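Local coordinates for protein putative aminopeptidase (Leishmania major, PDB 5NTH) that probably removes amino-terminal residues from peptides as a manganese-dependent M17 leucyl aminopeptidase, and is bound here to actinonin, at residues P69-A74 and T97-T102; G146-V151 and R188-Q193; T222-L227 and I300-G305. All blocks are in the same frame, centred on the assembly; numbering follows the deposited sequence.

Contact 1. Residues P69-A74 and T97-T102; sequences PAVAEA and TEVMVT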
loop_
_atom_site.group_PDB
_atom_site.type_symbol
_atom_site.label_atom_id
_atom_site.label_comp_id
_atom_site.label_asym_id
_atom_site.label_seq_id
_atom_site.Cartn_x
_atom_site.Cartn_y
_atom_site.Cartn_z
ATOM N N PRO A 69 30.419 -46.851 24.333
ATOM C CA PRO A 69 30.746 -45.767 25.272
ATOM C C PRO A 69 30.492 -44.343 24.746
ATOM O O PRO A 69 30.037 -43.504 25.519
ATOM C CB PRO A 69 32.236 -45.988 25.546
ATOM C CG PRO A 69 32.424 -47.435 25.321
ATOM C CD PRO A 69 31.589 -47.717 24.112
ATOM N N ALA A 70 30.770 -44.079 23.466
ATOM C CA ALA A 70 30.548 -42.740 22.910
ATOM C C ALA A 70 29.055 -42.419 22.927
ATOM O O ALA A 70 28.649 -41.275 23.182
ATOM C CB ALA A 70 31.093 -42.630 21.502
ATOM N N VAL A 71 28.243 -43.445 22.680
ATOM C CA VAL A 71 26.805 -43.273 22.695
ATOM C C VAL A 71 26.366 -43.023 24.109
ATOM O O VAL A 71 25.560 -42.161 24.356
ATOM C CB VAL A 71 26.062 -44.474 22.118
ATOM C CG1 VAL A 71 24.568 -44.324 22.370
ATOM C CG2 VAL A 71 26.336 -44.574 20.630
ATOM N N ALA A 72 26.910 -43.780 25.038
ATOM C CA ALA A 72 26.592 -43.591 26.458
ATOM C C ALA A 72 26.871 -42.153 26.872
ATOM O O ALA A 72 26.107 -41.558 27.627
ATOM C CB ALA A 72 27.416 -44.549 27.304
ATOM N N GLU A 73 27.961 -41.607 26.345
ATOM C CA GLU A 73 28.371 -40.257 26.670
ATOM C C GLU A 73 27.405 -39.233 26.084
ATOM O O GLU A 73 27.084 -38.211 26.715
ATOM C CB GLU A 73 29.773 -40.003 26.140
ATOM C CG GLU A 73 30.311 -38.622 26.460
ATOM C CD GLU A 73 30.440 -38.315 27.956
ATOM O OE1 GLU A 73 30.532 -39.260 28.813
ATOM O OE2 GLU A 73 30.474 -37.082 28.252
ATOM N N ALA A 74 26.954 -39.499 24.874
ATOM C CA ALA A 74 25.955 -38.649 24.270
ATOM C C ALA A 74 24.683 -38.577 25.146
ATOM O O ALA A 74 24.063 -37.519 25.260
ATOM C CB ALA A 74 25.629 -39.138 22.864
ATOM N N THR A 97 29.822 -45.367 12.564
ATOM C CA THR A 97 28.380 -45.232 12.383
ATOM C C THR A 97 28.014 -43.849 12.900
ATOM O O THR A 97 28.594 -43.391 13.893
ATOM C CB THR A 97 27.636 -46.320 13.194
ATOM O OG1 THR A 97 27.982 -47.610 12.695
ATOM C CG2 THR A 97 26.109 -46.183 13.134
ATOM N N GLU A 98 27.084 -43.165 12.248
ATOM C CA GLU A 98 26.676 -41.865 12.762
ATOM C C GLU A 98 25.476 -42.075 13.685
ATOM O O GLU A 98 24.446 -42.643 13.291
ATOM C CB GLU A 98 26.357 -40.878 11.632
ATOM C CG GLU A 98 26.154 -39.432 12.094
ATOM C CD GLU A 98 26.083 -38.437 10.936
ATOM O OE1 GLU A 98 24.977 -38.231 10.427
ATOM O OE2 GLU A 98 27.129 -37.845 10.547
ATOM N N VAL A 99 25.634 -41.614 14.917
ATOM C CA VAL A 99 24.572 -41.662 15.897
ATOM C C VAL A 99 24.154 -40.262 16.339
ATOM O O VAL A 99 24.977 -39.473 16.856
ATOM C CB VAL A 99 24.993 -42.443 17.142
ATOM C CG1 VAL A 99 23.784 -42.694 18.039
ATOM C CG2 VAL A 99 25.610 -43.759 16.722
ATOM N N MET A 100 22.865 -39.974 16.174
ATOM C CA MET A 100 22.305 -38.722 16.634
ATOM C C MET A 100 21.272 -39.052 17.713
ATOM O O MET A 100 20.504 -40.003 17.604
ATOM C CB MET A 100 21.773 -37.914 15.431
ATOM C CG MET A 100 20.818 -36.772 15.783
ATOM S SD MET A 100 20.375 -35.585 14.467
ATOM C CE MET A 100 18.801 -34.940 15.089
ATOM N N VAL A 101 21.306 -38.272 18.776
ATOM C CA VAL A 101 20.526 -38.530 19.951
ATOM C C VAL A 101 19.744 -37.277 20.303
ATOM O O VAL A 101 20.363 -36.247 20.625
ATOM C CB VAL A 101 21.430 -38.850 21.129
ATOM C CG1 VAL A 101 20.661 -38.804 22.456
ATOM C CG2 VAL A 101 22.068 -40.211 20.930
ATOM N N THR A 102 18.402 -37.386 20.317
ATOM C CA THR A 102 17.538 -36.229 20.515
ATOM C C THR A 102 16.489 -36.464 21.586
ATOM O O THR A 102 15.649 -37.348 21.482
ATOM C CB THR A 102 16.859 -35.782 19.190
ATOM O OG1 THR A 102 17.860 -35.480 18.209
ATOM C CG2 THR A 102 16.022 -34.528 19.392
#
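Val71 of helix 69-77 and Val99 of strand 97-103 meet methyl against methyl: Val71 CG2 lies 4.1 Å from Val99 CG2 and is equally near Val99 CG1, so a single helix methyl sits over both branches of the strand valine. The two side chains cross at about a right angle. One turn further along the helix, the CB of Ala74 comes to 4.2 Å from Val101 CG2, and the short alanine takes up the second inward-facing valine of the strand. In Val71 the branch that reaches the strand is CG2, set opposite the carbonyl carbon, while CG1 is anti to the backbone N (chi1 171°). All four residues are buried, and the contact is wholly apolar. The spacing follows from the backbones: Val71 and Ala74 are three residues apart on the same side of the helix, Val99 and Val101 two apart on one face of the strand. Around this pair, Ala74 also touches Val84 of strand 83-88, and Val101 rests on Val78 just past the helix. Met100 points away, to the other face of the sheet, where it packs on Leu48 and on Ala126 of helix 117-127. With helices 69-77 and 117-127 thus covering the two faces of its mixed sheet, the arrangement is that of a three-layer alpha/beta/alpha sandwich, in keeping with the macro-like N-terminal domain of M17 aminopeptidases.

Contact 2. Residues G146-V151 and R188-Q193; sequences GSETAV and RAAFTQ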
loop_
_atom_site.group_PDB
_atom_site.type_symbol
_atom_site.label_atom_id
_atom_site.label_comp_id
_atom_site.label_asym_id
_atom_site.label_seq_id
_atom_site.Cartn_x
_atom_site.Cartn_y
_atom_site.Cartn_z
ATOM N N GLY A 146 0.357 -47.181 21.836
ATOM C CA GLY A 146 -0.672 -46.172 21.557
ATOM C C GLY A 146 -0.183 -45.034 20.674
ATOM O O GLY A 146 -0.982 -44.342 20.051
ATOM N N SER A 147 1.131 -44.861 20.611
ATOM C CA SER A 147 1.756 -43.855 19.793
ATOM C C SER A 147 2.126 -44.297 18.344
ATOM O O SER A 147 2.582 -43.487 17.530
ATOM C CB SER A 147 2.954 -43.302 20.556
ATOM O OG SER A 147 4.019 -44.235 20.673
ATOM N N GLU A 148 1.843 -45.539 17.973
ATOM C CA GLU A 148 2.243 -46.050 16.655
ATOM C C GLU A 148 1.826 -45.197 15.450
ATOM O O GLU A 148 2.640 -44.971 14.553
ATOM C CB GLU A 148 1.776 -47.486 16.435
ATOM C CG GLU A 148 2.426 -48.511 17.365
ATOM C CD GLU A 148 1.678 -48.729 18.676
ATOM O OE1 GLU A 148 0.413 -48.646 18.715
ATOM O OE2 GLU A 148 2.367 -48.979 19.686
ATOM N N THR A 149 0.587 -44.724 15.406
ATOM C CA THR A 149 0.150 -43.971 14.213
ATOM C C THR A 149 0.807 -42.583 14.148
ATOM O O THR A 149 1.176 -42.137 13.081
ATOM C CB THR A 149 -1.380 -43.878 14.077
ATOM O OG1 THR A 149 -1.908 -43.242 15.230
ATOM C CG2 THR A 149 -1.998 -45.257 13.962
ATOM N N ALA A 150 0.980 -41.929 15.288
ATOM C CA ALA A 150 1.694 -40.664 15.366
ATOM C C ALA A 150 3.168 -40.793 14.962
ATOM O O ALA A 150 3.712 -39.958 14.234
ATOM C CB ALA A 150 1.580 -40.096 16.765
ATOM N N VAL A 151 3.812 -41.850 15.420
ATOM C CA VAL A 151 5.139 -42.180 14.959
ATOM C C VAL A 151 5.131 -42.488 13.461
ATOM O O VAL A 151 5.943 -41.946 12.729
ATOM C CB VAL A 151 5.742 -43.369 15.744
ATOM C CG1 VAL A 151 7.143 -43.719 15.234
ATOM C CG2 VAL A 151 5.838 -43.026 17.218
ATOM N N ARG A 188 6.104 -52.838 21.232
ATOM C CA ARG A 188 5.983 -53.912 20.244
ATOM C C ARG A 188 4.558 -54.163 19.780
ATOM O O ARG A 188 4.305 -55.124 19.046
ATOM C CB ARG A 188 6.563 -55.208 20.805
ATOM C CG ARG A 188 8.064 -55.183 21.079
ATOM C CD ARG A 188 8.593 -56.568 21.516
ATOM N NE ARG A 188 8.465 -57.514 20.400
ATOM C CZ ARG A 188 7.707 -58.598 20.371
ATOM N NH1 ARG A 188 7.682 -59.320 19.270
ATOM N NH2 ARG A 188 6.997 -58.994 21.427
ATOM N N ALA A 189 3.644 -53.268 20.145
ATOM C CA ALA A 189 2.202 -53.430 19.864
ATOM C C ALA A 189 1.814 -53.649 18.393
ATOM O O ALA A 189 0.858 -54.370 18.091
ATOM C CB ALA A 189 1.446 -52.251 20.420
ATOM N N ALA A 190 2.540 -53.020 17.485
ATOM C CA ALA A 190 2.360 -53.267 16.052
ATOM C C ALA A 190 2.648 -54.728 15.658
ATOM O O ALA A 190 2.061 -55.257 14.686
ATOM C CB ALA A 190 3.236 -52.307 15.235
ATOM N N PHE A 191 3.569 -55.355 16.396
ATOM C CA PHE A 191 4.029 -56.714 16.104
ATOM C C PHE A 191 3.287 -57.795 16.872
ATOM O O PHE A 191 3.119 -58.884 16.383
ATOM C CB PHE A 191 5.527 -56.787 16.344
ATOM C CG PHE A 191 6.291 -55.890 15.427
ATOM C CD1 PHE A 191 6.575 -56.296 14.120
ATOM C CD2 PHE A 191 6.649 -54.616 15.828
ATOM C CE1 PHE A 191 7.255 -55.470 13.243
ATOM C CE2 PHE A 191 7.331 -53.784 14.966
ATOM C CZ PHE A 191 7.642 -54.211 13.673
ATOM N N THR A 192 2.814 -57.458 18.057
ATOM C CA THR A 192 2.048 -58.361 18.883
ATOM C C THR A 192 0.526 -58.276 18.634
ATOM O O THR A 192 -0.220 -59.139 19.108
ATOM C CB THR A 192 2.386 -58.100 20.379
ATOM O OG1 THR A 192 2.092 -56.740 20.763
ATOM C CG2 THR A 192 3.904 -58.376 20.637
ATOM N N GLN A 193 0.051 -57.246 17.912
ATOM C CA GLN A 193 -1.419 -56.942 17.808
ATOM C C GLN A 193 -2.080 -56.734 19.171
ATOM O O GLN A 193 -3.308 -56.858 19.288
ATOM C CB GLN A 193 -2.207 -58.061 17.084
ATOM C CG GLN A 193 -1.525 -58.659 15.860
ATOM C CD GLN A 193 -1.416 -57.663 14.724
ATOM O OE1 GLN A 193 -2.346 -56.857 14.509
ATOM N NE2 GLN A 193 -0.285 -57.705 13.985
#
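Glu148 turns its carboxylate toward Ala189, and Glu148 OE2 stops 3.5 Å from the Ala189 CB methyl. Glu148 OE1 is further off, 4.1 Å from Ala189 CB, so the carboxylate meets the methyl unevenly, OE2 foremost. Behind the carboxylate the aliphatic part of the glutamate takes the second partner: Glu148 CG lies 4.4 Å from Ala190 CB. A bend at chi2 (89°) folds the chain back, bringing the carboxylate near the start of its own segment, where the backbone N of Gly146 makes only weak hydrogen bonds to both oxygens. The stronger polar partner of OE2 is the hydroxyl of Ser187, the residue just before Arg188, to which it is hydrogen-bonded. At Arg188, the N-cap of helix 189-192, the carbonyl O accepts from Phe191 N and Thr192 N, which closes the short turn carrying the two alanines. Arg188 itself directs its guanidinium elsewhere, into a salt bridge with Asp36. The contact joins the first turn of helix 148-156 to helix 189-192, beside strand 181-185, whose Met185 touches Glu148; Ala190 packs in addition on Val203 and Leu206 of helix 203-221.

Contact 3. Residues T222-L227 and I300-G305; sequences TPPCML and IVYDCG. With MN (manganese (II) ion), chain D; BB2 (actinonin), chain E.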
loop_
_atom_site.group_PDB
_atom_site.type_symbol
_atom_site.label_atom_id
_atom_site.label_comp_id
_atom_site.label_asym_id
_atom_site.label_seq_id
_atom_site.Cartn_x
_atom_site.Cartn_y
_atom_site.Cartn_z
ATOM N N THR A 222 3.980 -31.335 -6.002
ATOM C CA THR A 222 4.068 -31.222 -7.463
ATOM C C THR A 222 3.448 -29.913 -7.961
ATOM O O THR A 222 2.336 -29.558 -7.558
ATOM C CB THR A 222 3.349 -32.355 -8.173
ATOM O OG1 THR A 222 3.869 -33.589 -7.706
ATOM C CG2 THR A 222 3.569 -32.302 -9.657
ATOM N N PRO A 223 4.155 -29.178 -8.833
ATOM C CA PRO A 223 3.530 -27.999 -9.386
ATOM C C PRO A 223 2.411 -28.333 -10.388
ATOM O O PRO A 223 2.365 -29.436 -10.914
ATOM C CB PRO A 223 4.683 -27.299 -10.065
ATOM C CG PRO A 223 5.624 -28.378 -10.416
ATOM C CD PRO A 223 5.522 -29.359 -9.319
ATOM N N PRO A 224 1.515 -27.377 -10.646
ATOM C CA PRO A 224 0.347 -27.509 -11.521
ATOM C C PRO A 224 0.620 -27.589 -12.994
ATOM O O PRO A 224 -0.231 -28.036 -13.749
ATOM C CB PRO A 224 -0.450 -26.255 -11.243
ATOM C CG PRO A 224 0.488 -25.311 -10.588
ATOM C CD PRO A 224 1.648 -26.035 -10.067
ATOM N N CYS A 225 1.795 -27.147 -13.411
ATOM C CA CYS A 225 2.268 -27.430 -14.780
ATOM C C CYS A 225 2.307 -28.932 -15.030
ATOM O O CYS A 225 2.264 -29.360 -16.165
ATOM C CB CYS A 225 3.657 -26.811 -15.044
ATOM S SG CYS A 225 4.984 -27.229 -13.853
ATOM N N MET A 226 2.398 -29.717 -13.954
ATOM C CA MET A 226 2.367 -31.185 -14.022
ATOM C C MET A 226 1.130 -31.792 -13.388
ATOM O O MET A 226 0.477 -32.619 -13.998
ATOM C CB MET A 226 3.588 -31.751 -13.311
ATOM C CG MET A 226 3.547 -33.263 -13.178
ATOM S SD MET A 226 3.663 -34.037 -14.787
ATOM C CE MET A 226 5.453 -33.876 -14.995
ATOM N N LEU A 227 0.860 -31.436 -12.143
ATOM C CA LEU A 227 -0.350 -31.887 -11.496
ATOM C C LEU A 227 -1.478 -30.893 -11.689
ATOM O O LEU A 227 -1.717 -30.013 -10.849
ATOM C CB LEU A 227 -0.159 -32.142 -10.002
ATOM C CG LEU A 227 -1.411 -32.803 -9.414
ATOM C CD1 LEU A 227 -1.616 -34.213 -9.930
ATOM C CD2 LEU A 227 -1.300 -32.820 -7.920
ATOM N N ILE A 300 -8.134 -27.384 -5.498
ATOM C CA ILE A 300 -7.749 -26.257 -6.340
ATOM C C ILE A 300 -6.270 -26.433 -6.634
ATOM O O ILE A 300 -5.419 -26.223 -5.764
ATOM C CB ILE A 300 -8.103 -24.903 -5.703
ATOM C CG1 ILE A 300 -9.628 -24.730 -5.655
ATOM C CG2 ILE A 300 -7.460 -23.743 -6.436
ATOM C CD1 ILE A 300 -10.355 -24.707 -6.991
ATOM N N VAL A 301 -5.982 -26.872 -7.859
ATOM C CA VAL A 301 -4.614 -27.258 -8.232
ATOM C C VAL A 301 -3.674 -26.064 -8.319
ATOM O O VAL A 301 -2.468 -26.177 -8.054
ATOM C CB VAL A 301 -4.552 -28.074 -9.529
ATOM C CG1 VAL A 301 -5.264 -29.403 -9.309
ATOM C CG2 VAL A 301 -5.086 -27.293 -10.735
ATOM N N TYR A 302 -4.243 -24.922 -8.691
ATOM C CA TYR A 302 -3.565 -23.672 -8.521
ATOM C C TYR A 302 -4.563 -22.559 -8.306
ATOM O O TYR A 302 -5.562 -22.471 -9.028
ATOM C CB TYR A 302 -2.716 -23.393 -9.737
ATOM C CG TYR A 302 -1.751 -22.294 -9.494
ATOM C CD1 TYR A 302 -0.750 -22.425 -8.547
ATOM C CD2 TYR A 302 -1.844 -21.110 -10.188
ATOM C CE1 TYR A 302 0.155 -21.399 -8.313
ATOM C CE2 TYR A 302 -0.947 -20.086 -9.968
ATOM C CZ TYR A 302 0.039 -20.225 -9.023
ATOM O OH TYR A 302 0.934 -19.204 -8.824
ATOM N N ASP A 303 -4.292 -21.721 -7.306
ATOM C CA ASP A 303 -5.150 -20.576 -7.004
ATOM C C ASP A 303 -4.419 -19.300 -7.313
ATOM O O ASP A 303 -3.651 -18.805 -6.492
ATOM C CB ASP A 303 -5.613 -20.569 -5.534
ATOM C CG ASP A 303 -6.680 -19.522 -5.278
ATOM O OD1 ASP A 303 -7.172 -18.995 -6.299
ATOM O OD2 ASP A 303 -7.056 -19.219 -4.096
ATOM N N CYS A 304 -4.676 -18.732 -8.483
ATOM C CA CYS A 304 -4.044 -17.452 -8.831
ATOM C C CYS A 304 -4.799 -16.264 -8.214
ATOM O O CYS A 304 -4.304 -15.150 -8.167
ATOM C CB CYS A 304 -3.860 -17.329 -10.354
ATOM S SG CYS A 304 -5.121 -16.425 -11.245
ATOM N N GLY A 305 -5.996 -16.531 -7.716
ATOM C CA GLY A 305 -6.837 -15.501 -7.147
ATOM C C GLY A 305 -8.032 -15.131 -8.020
ATOM O O GLY A 305 -8.923 -14.400 -7.583
HETATM MN MN MN D . -8.482 -18.320 -3.118
HETATM C C5 BB2 E . -7.469 -17.448 1.004
HETATM C C3 BB2 E . -7.756 -18.041 -0.342
HETATM O O4 BB2 E . -7.299 -17.480 -1.298
HETATM N N1 BB2 E . -8.445 -19.166 -0.474
HETATM O O2 BB2 E . -8.652 -19.706 -1.764
HETATM C C6 BB2 E . -8.137 -16.082 1.110
HETATM C C12 BB2 E . -7.378 -15.283 2.120
HETATM O O13 BB2 E . -7.680 -15.404 3.276
HETATM C C7 BB2 E . -9.612 -16.266 1.493
HETATM C C8 BB2 E . -10.367 -14.960 1.722
HETATM C C9 BB2 E . -10.557 -14.173 0.433
HETATM C C10 BB2 E . -10.056 -12.746 0.576
HETATM C C11 BB2 E . -11.001 -11.914 1.425
HETATM N N14 BB2 E . -6.390 -14.493 1.722
HETATM C C15 BB2 E . -5.599 -13.729 2.681
HETATM C C16 BB2 E . -4.108 -13.668 2.274
HETATM C C18 BB2 E . -3.385 -12.363 2.643
HETATM C C17 BB2 E . -3.344 -14.872 2.860
HETATM C C19 BB2 E . -6.286 -12.410 2.944
HETATM O O20 BB2 E . -6.916 -12.343 3.979
HETATM N N21 BB2 E . -6.219 -11.358 2.096
HETATM C C22 BB2 E . -6.376 -9.986 2.598
HETATM C C23 BB2 E . -5.990 -11.308 0.644
HETATM C C24 BB2 E . -5.529 -9.889 0.312
HETATM C C25 BB2 E . -5.652 -9.079 1.588
HETATM C C26 BB2 E . -7.883 -9.687 2.630
HETATM O O27 BB2 E . -8.564 -10.474 3.617
#
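At the edge of the dimanganese site of the M17 catalytic domain, the loop 222-227 packs behind the corner where strand 291-300 gives way to the metal-binding segment. Pro224 CG approaches the Tyr302 ring obliquely, 3.7 Å from Tyr302 CD1, while Pro224 CB lies 3.8 Å from Val301 O. The proline covers both the root of the tyrosine and the adjoining peptide. On the neighbouring side Leu227 O sits 3.7 Å from Val301 CB, a van der Waals approach to the valine. The loop is held in its turn by Pro223 O, which accepts from Met226 N and Leu227 N. Asp303, which follows Tyr302, faces the active site: its CG extends opposite the backbone N (chi1 -170°), and Asp303 OD2 binds manganese at 1.9 Å. Actinonin chelates the same ion through its O2 and O4, at 1.9 and 2.3 Å. Asp388 and Glu390 bind it too; Asp303 serves both manganese sites. The other carboxylate oxygen, Asp303 OD1, accepts from Gly305 N at 3.1 Å in an Asx turn, the donor standing 56° out of the carboxylate plane, and it also bonds Asn361 ND2; together these restrain the rotation of the metal ligand. The Tyr302 hydroxyl is hydrogen-bonded to Asn370 O of the third subunit. Strand 349-361 runs alongside through backbone bonds to Val301 and Tyr302, and Tyr232 of helix 229-243 packs on both Leu227 and Val301.

How the contacts relate
Along the chain the three contacts follow in series, each closing before the next opens. Contact 1 and contact 2 lie on the same side of the chain's centre, their centres about 25 Å apart, and both adjoin the six-stranded mixed sheet: contact 1 at strand 97-103, contact 2 beside strand 181-185. Contact 3 belongs to the catalytic domain, just past the end of strand 291-300 of its eight-stranded sheet, about 44 Å from contact 1 and about 36 Å from contact 2, centre to centre. Helix 203-221 bridges the two regions, packing on Ala190 in contact 2 and leading into the loop 222-227 of contact 3. Among the three, contact 3 alone includes a manganese ligand.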